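Restriction endonuclease THAI (Thermoplasma acidophilum, PDB 3NDH) is a restriction endonuclease of the PDDEXK clan that binds a specific DNA sequence, intercalating without base flipping, and probably cleaves it. Local coordinates at residues A110-R124 with L172-N186. Numbering follows the deposited sequence. Where two conformers were deposited one is given.
Sequences AGVKLIWTVDATKAR and LPKQGTNPRGVEISN. With nucleotides of chain D; nucleotides of chain C.
A classic beta bulge joins the 110-124 loop to strand 182-184 at the DNA-binding surface: Leu114 and Ile115 both face Val182. Leu114 N gives its hydrogen to Val182 O (2.7 Å), and Val182 N returns one to Ile115 O. Side by side with Val182 runs Ile115, CG2 against CG2 at 3.6 Å, and Ala123 CB of the helix closes on Val182 and Pro173. Gly181 sits pressed against Ile115 O, where a CB would collide. Lys113 bends at chi2 (69°) and then runs straight, bringing NZ above the carboxylate plane of Glu183 in a salt bridge, 3.0 Å from OE2; the same NZ bonds Gly111 O and the N7 of a guanine base. Over one face of the Trp116 indole stands the C5-C6 edge of DC7 of chain C, C5 3.1 Å above the ring's centre and the two planes steeply inclined, while Lys113 CB backs the other face. In the plane of the indole, NE1 donates to OP2 of DC7 at 2.7 Å, and Arg180 O meets CE3 at the edge. With an alanine in place of Trp116, OP2 of DC7 would probably lose its indole donor and the C5-C6 edge the face it rests on. Asn178 and Arg180 reach the second strand: Asn178 O accepts from N4 of DC5 of chain D at 3.0 Å, with the Arg180 guanidinium spread over that base. Bulge and adjoining 178-181 loop together bring backbone and side-chain groups to base edges and phosphates of both DNA strands, consistent with sequence-specific recognition.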
# COMPACT_ATOMS: atom_id res chain seq x y z
N ALA A 110 -13.42 -5.67 12.90
CA ALA A 110 -13.56 -4.45 13.67
C ALA A 110 -12.84 -3.33 12.96
O ALA A 110 -11.84 -3.58 12.30
CB ALA A 110 -13.00 -4.63 15.05
N GLY A 111 -13.34 -2.10 13.12
CA GLY A 111 -12.71 -0.88 12.58
C GLY A 111 -12.54 -0.76 11.07
O GLY A 111 -11.63 -0.06 10.63
N VAL A 112 -13.41 -1.39 10.28
CA VAL A 112 -13.30 -1.46 8.80
C VAL A 112 -13.62 -0.09 8.19
O VAL A 112 -14.60 0.53 8.58
CB VAL A 112 -14.27 -2.55 8.26
CG1 VAL A 112 -14.47 -2.49 6.76
CG2 VAL A 112 -13.81 -3.96 8.70
N LYS A 113 -12.81 0.39 7.25
CA LYS A 113 -12.97 1.75 6.72
C LYS A 113 -13.95 1.84 5.55
O LYS A 113 -13.96 0.98 4.67
CB LYS A 113 -11.63 2.38 6.29
CG LYS A 113 -10.89 3.12 7.40
CD LYS A 113 -10.37 2.17 8.46
CE LYS A 113 -9.65 2.89 9.60
NZ LYS A 113 -9.24 1.91 10.67
N LEU A 114 -14.71 2.93 5.55
CA LEU A 114 -15.57 3.31 4.44
C LEU A 114 -14.91 4.31 3.49
O LEU A 114 -15.20 4.31 2.30
CB LEU A 114 -16.89 3.89 4.96
CG LEU A 114 -17.74 2.91 5.79
CD1 LEU A 114 -18.92 3.67 6.39
CD2 LEU A 114 -18.22 1.75 4.96
N ILE A 115 -14.01 5.14 4.01
CA ILE A 115 -13.20 6.07 3.22
C ILE A 115 -11.92 6.36 4.04
O ILE A 115 -11.97 6.33 5.27
CB ILE A 115 -13.99 7.37 2.88
CG1 ILE A 115 -13.20 8.23 1.89
CG2 ILE A 115 -14.34 8.17 4.14
CD1 ILE A 115 -14.01 9.34 1.23
N TRP A 116 -10.80 6.57 3.37
CA TRP A 116 -9.50 6.69 4.03
C TRP A 116 -9.14 8.15 4.35
O TRP A 116 -7.97 8.54 4.34
CB TRP A 116 -8.46 5.99 3.19
CG TRP A 116 -8.76 4.53 2.99
CD1 TRP A 116 -9.31 3.94 1.89
CD2 TRP A 116 -8.52 3.47 3.93
NE1 TRP A 116 -9.42 2.59 2.08
CE2 TRP A 116 -8.95 2.27 3.33
CE3 TRP A 116 -7.97 3.41 5.22
CZ2 TRP A 116 -8.83 1.03 3.96
CZ3 TRP A 116 -7.85 2.17 5.84
CH2 TRP A 116 -8.29 1.01 5.21
N THR A 117 -10.17 8.90 4.75
CA THR A 117 -10.10 10.30 5.06
C THR A 117 -10.05 10.53 6.56
O THR A 117 -10.90 9.99 7.29
CB THR A 117 -11.34 11.00 4.52
OG1 THR A 117 -11.32 10.91 3.11
CG2 THR A 117 -11.36 12.47 4.94
N VAL A 118 -9.05 11.27 7.03
CA VAL A 118 -8.88 11.60 8.44
C VAL A 118 -9.21 13.07 8.74
O VAL A 118 -9.66 13.39 9.85
CB VAL A 118 -7.46 11.25 8.92
CG1 VAL A 118 -7.23 11.76 10.33
CG2 VAL A 118 -7.27 9.75 8.87
N ASP A 119 -9.02 13.96 7.77
CA ASP A 119 -9.37 15.37 7.97
C ASP A 119 -10.76 15.48 8.57
O ASP A 119 -11.74 14.91 8.06
CB ASP A 119 -9.32 16.16 6.66
CG ASP A 119 -9.74 17.60 6.86
OD1 ASP A 119 -8.92 18.42 7.33
OD2 ASP A 119 -10.89 17.93 6.54
N ALA A 120 -10.88 16.25 9.66
CA ALA A 120 -12.12 16.28 10.43
C ALA A 120 -13.28 16.82 9.61
O ALA A 120 -14.39 16.29 9.65
CB ALA A 120 -11.94 17.09 11.73
N THR A 121 -13.04 17.91 8.89
CA THR A 121 -14.08 18.55 8.09
C THR A 121 -14.56 17.62 6.98
O THR A 121 -15.75 17.41 6.80
CB THR A 121 -13.56 19.89 7.49
OG1 THR A 121 -13.13 20.75 8.55
CG2 THR A 121 -14.63 20.60 6.68
N LYS A 122 -13.62 17.06 6.22
CA LYS A 122 -13.97 16.14 5.14
C LYS A 122 -14.66 14.85 5.66
O LYS A 122 -15.59 14.34 5.04
CB LYS A 122 -12.74 15.78 4.31
CG LYS A 122 -12.12 16.93 3.52
CD LYS A 122 -12.97 17.41 2.37
CE LYS A 122 -13.08 16.41 1.25
NZ LYS A 122 -13.69 17.04 0.04
N ALA A 123 -14.21 14.35 6.81
CA ALA A 123 -14.86 13.19 7.44
C ALA A 123 -16.32 13.46 7.80
O ALA A 123 -17.18 12.62 7.58
CB ALA A 123 -14.08 12.73 8.66
N ARG A 124 -16.59 14.63 8.36
CA ARG A 124 -17.97 14.99 8.71
C ARG A 124 -18.82 15.19 7.45
O ARG A 124 -19.99 14.85 7.43
CB ARG A 124 -17.99 16.22 9.61
CG ARG A 124 -19.38 16.60 10.10
CD ARG A 124 -19.35 17.12 11.53
NE ARG A 124 -19.31 16.02 12.51
CZ ARG A 124 -20.32 15.64 13.29
NH1 ARG A 124 -20.15 14.64 14.14
NH2 ARG A 124 -21.51 16.25 13.23
N LEU A 172 -16.79 8.37 12.90
CA LEU A 172 -15.78 9.35 12.50
C LEU A 172 -14.41 9.05 13.09
O LEU A 172 -14.33 8.46 14.17
CB LEU A 172 -16.19 10.75 12.97
CG LEU A 172 -17.44 11.31 12.30
CD1 LEU A 172 -17.93 12.55 13.01
CD2 LEU A 172 -17.12 11.60 10.83
N PRO A 173 -13.34 9.49 12.42
CA PRO A 173 -12.03 9.31 13.03
C PRO A 173 -11.94 10.09 14.35
O PRO A 173 -12.45 11.21 14.46
CB PRO A 173 -11.06 9.87 11.98
CG PRO A 173 -11.88 10.67 11.04
CD PRO A 173 -13.29 10.20 11.13
N LYS A 174 -11.32 9.48 15.35
CA LYS A 174 -11.25 10.12 16.65
C LYS A 174 -10.21 11.23 16.64
O LYS A 174 -9.03 10.99 16.38
CB LYS A 174 -10.95 9.10 17.74
CG LYS A 174 -10.82 9.70 19.12
CD LYS A 174 -10.88 8.64 20.22
CE LYS A 174 -12.30 8.45 20.74
NZ LYS A 174 -12.71 9.53 21.69
N GLN A 175 -10.64 12.45 16.92
CA GLN A 175 -9.72 13.57 16.95
C GLN A 175 -8.76 13.43 18.13
O GLN A 175 -9.15 12.97 19.20
CB GLN A 175 -10.50 14.88 17.00
CG GLN A 175 -11.27 15.11 15.70
CD GLN A 175 -12.01 16.42 15.67
OE1 GLN A 175 -11.41 17.48 15.78
NE2 GLN A 175 -13.33 16.35 15.50
N GLY A 176 -7.50 13.78 17.92
CA GLY A 176 -6.49 13.70 18.96
C GLY A 176 -5.84 12.33 19.02
O GLY A 176 -5.04 12.05 19.92
N THR A 177 -6.22 11.46 18.10
CA THR A 177 -5.51 10.20 17.87
C THR A 177 -4.96 10.23 16.44
O THR A 177 -5.20 11.18 15.71
CB THR A 177 -6.42 8.95 18.05
OG1 THR A 177 -7.34 8.84 16.97
CG2 THR A 177 -7.21 9.02 19.36
N ASN A 178 -4.23 9.19 16.05
CA ASN A 178 -3.67 9.07 14.69
C ASN A 178 -4.32 7.88 13.99
O ASN A 178 -3.74 6.81 13.96
CB ASN A 178 -2.15 8.91 14.81
CG ASN A 178 -1.47 8.72 13.46
OD1 ASN A 178 -2.03 9.03 12.41
ND2 ASN A 178 -0.23 8.28 13.50
N PRO A 179 -5.54 8.06 13.46
CA PRO A 179 -6.26 6.98 12.78
C PRO A 179 -6.03 7.00 11.27
O PRO A 179 -5.21 7.75 10.77
CB PRO A 179 -7.71 7.31 13.10
CG PRO A 179 -7.73 8.78 13.04
CD PRO A 179 -6.38 9.28 13.52
N ARG A 180 -6.75 6.16 10.54
CA ARG A 180 -6.57 6.08 9.08
C ARG A 180 -7.86 6.27 8.27
O ARG A 180 -7.79 6.30 7.05
CB ARG A 180 -5.82 4.80 8.67
CG ARG A 180 -4.33 4.87 8.95
CD ARG A 180 -3.66 5.91 8.06
NE ARG A 180 -2.23 5.95 8.28
CZ ARG A 180 -1.64 6.60 9.28
NH1 ARG A 180 -2.35 7.29 10.17
NH2 ARG A 180 -0.32 6.56 9.40
N GLY A 181 -9.00 6.51 8.91
CA GLY A 181 -10.19 6.84 8.12
C GLY A 181 -11.49 6.84 8.88
O GLY A 181 -11.52 6.75 10.09
N VAL A 182 -12.57 6.94 8.11
CA VAL A 182 -13.95 6.85 8.59
C VAL A 182 -14.35 5.38 8.53
O VAL A 182 -14.14 4.74 7.51
CB VAL A 182 -14.89 7.67 7.70
CG1 VAL A 182 -16.32 7.55 8.21
CG2 VAL A 182 -14.45 9.14 7.64
N GLU A 183 -14.93 4.86 9.60
CA GLU A 183 -15.21 3.44 9.72
C GLU A 183 -16.70 3.16 9.70
O GLU A 183 -17.52 4.02 10.02
CB GLU A 183 -14.61 2.94 11.02
CG GLU A 183 -13.11 3.02 11.06
CD GLU A 183 -12.51 2.80 12.43
OE1 GLU A 183 -13.24 2.47 13.39
OE2 GLU A 183 -11.28 2.99 12.56
N ILE A 184 -17.05 1.93 9.34
CA ILE A 184 -18.38 1.39 9.67
C ILE A 184 -18.36 1.03 11.15
O ILE A 184 -17.36 0.56 11.67
CB ILE A 184 -18.76 0.17 8.77
CG1 ILE A 184 -20.20 -0.26 9.06
CG2 ILE A 184 -17.78 -0.97 8.90
CD1 ILE A 184 -20.76 -1.33 8.11
N SER A 185 -19.45 1.32 11.86
CA SER A 185 -19.49 0.96 13.28
C SER A 185 -19.47 -0.55 13.44
O SER A 185 -19.92 -1.29 12.57
CB SER A 185 -20.71 1.58 13.96
OG SER A 185 -21.88 0.93 13.51
N ASN A 186 -18.95 -1.01 14.56
CA ASN A 186 -18.85 -2.44 14.76
C ASN A 186 -20.24 -3.10 14.84
O ASN A 186 -20.42 -4.21 14.35
CB ASN A 186 -17.92 -2.76 15.94
CG ASN A 186 -16.45 -2.40 15.64
OD1 ASN A 186 -16.01 -2.35 14.49
ND2 ASN A 186 -15.71 -2.13 16.70
P DC D 5 2.73 7.44 15.92
OP1 DC D 5 4.04 8.04 16.23
OP2 DC D 5 1.54 8.31 15.80
O5' DC D 5 2.86 6.60 14.57
C5' DC D 5 3.97 5.74 14.35
C4' DC D 5 3.72 4.85 13.16
O4' DC D 5 2.57 4.02 13.37
C3' DC D 5 3.45 5.57 11.85
O3' DC D 5 4.72 5.97 11.30
C2' DC D 5 2.74 4.49 11.04
C1' DC D 5 2.01 3.65 12.11
N1 DC D 5 0.56 3.84 12.21
C2 DC D 5 -0.29 2.84 11.72
O2 DC D 5 0.21 1.83 11.18
N3 DC D 5 -1.63 2.98 11.84
C4 DC D 5 -2.13 4.08 12.42
N4 DC D 5 -3.46 4.18 12.52
C5 DC D 5 -1.29 5.12 12.91
C6 DC D 5 0.03 4.96 12.78
P DC C 7 -9.85 0.80 -1.17
OP1 DC C 7 -10.57 -0.26 -1.89
OP2 DC C 7 -10.58 1.65 -0.18
O5' DC C 7 -8.59 0.15 -0.45
C5' DC C 7 -7.92 -0.96 -1.02
C4' DC C 7 -6.75 -1.33 -0.15
O4' DC C 7 -5.88 -0.19 -0.02
C3' DC C 7 -7.10 -1.68 1.30
O3' DC C 7 -7.53 -3.06 1.37
C2' DC C 7 -5.77 -1.43 2.00
C1' DC C 7 -5.06 -0.38 1.13
N1 DC C 7 -4.86 0.94 1.77
C2 DC C 7 -3.61 1.23 2.32
O2 DC C 7 -2.68 0.43 2.14
N3 DC C 7 -3.43 2.38 3.01
C4 DC C 7 -4.45 3.23 3.15
N4 DC C 7 -4.25 4.32 3.89
C5 DC C 7 -5.72 3.00 2.53
C6 DC C 7 -5.88 1.85 1.85
P DG C 6 -10.64 6.55 -0.68
OP1 DG C 6 -11.96 5.88 -0.58
OP2 DG C 6 -10.04 7.17 0.53
O5' DG C 6 -9.61 5.53 -1.32
C5' DG C 6 -9.90 4.88 -2.56
C4' DG C 6 -8.76 3.97 -2.96
O4' DG C 6 -7.54 4.73 -3.01
C3' DG C 6 -8.46 2.84 -1.99
O3' DG C 6 -9.24 1.71 -2.33
C2' DG C 6 -7.00 2.56 -2.24
C1' DG C 6 -6.47 3.97 -2.46
N9 DG C 6 -6.01 4.67 -1.27
C8 DG C 6 -6.67 5.65 -0.58
N7 DG C 6 -5.95 6.18 0.37
C5 DG C 6 -4.75 5.48 0.32
C6 DG C 6 -3.57 5.64 1.08
O6 DG C 6 -3.32 6.48 1.94
N1 DG C 6 -2.61 4.70 0.72
C2 DG C 6 -2.76 3.74 -0.26
N2 DG C 6 -1.72 2.91 -0.44
N3 DG C 6 -3.84 3.62 -1.00
C4 DG C 6 -4.79 4.51 -0.66
O HOH W 1 -15.99 -1.88 11.57
O HOH W 2 -7.48 3.78 12.00
O HOH W 3 -5.85 6.84 5.23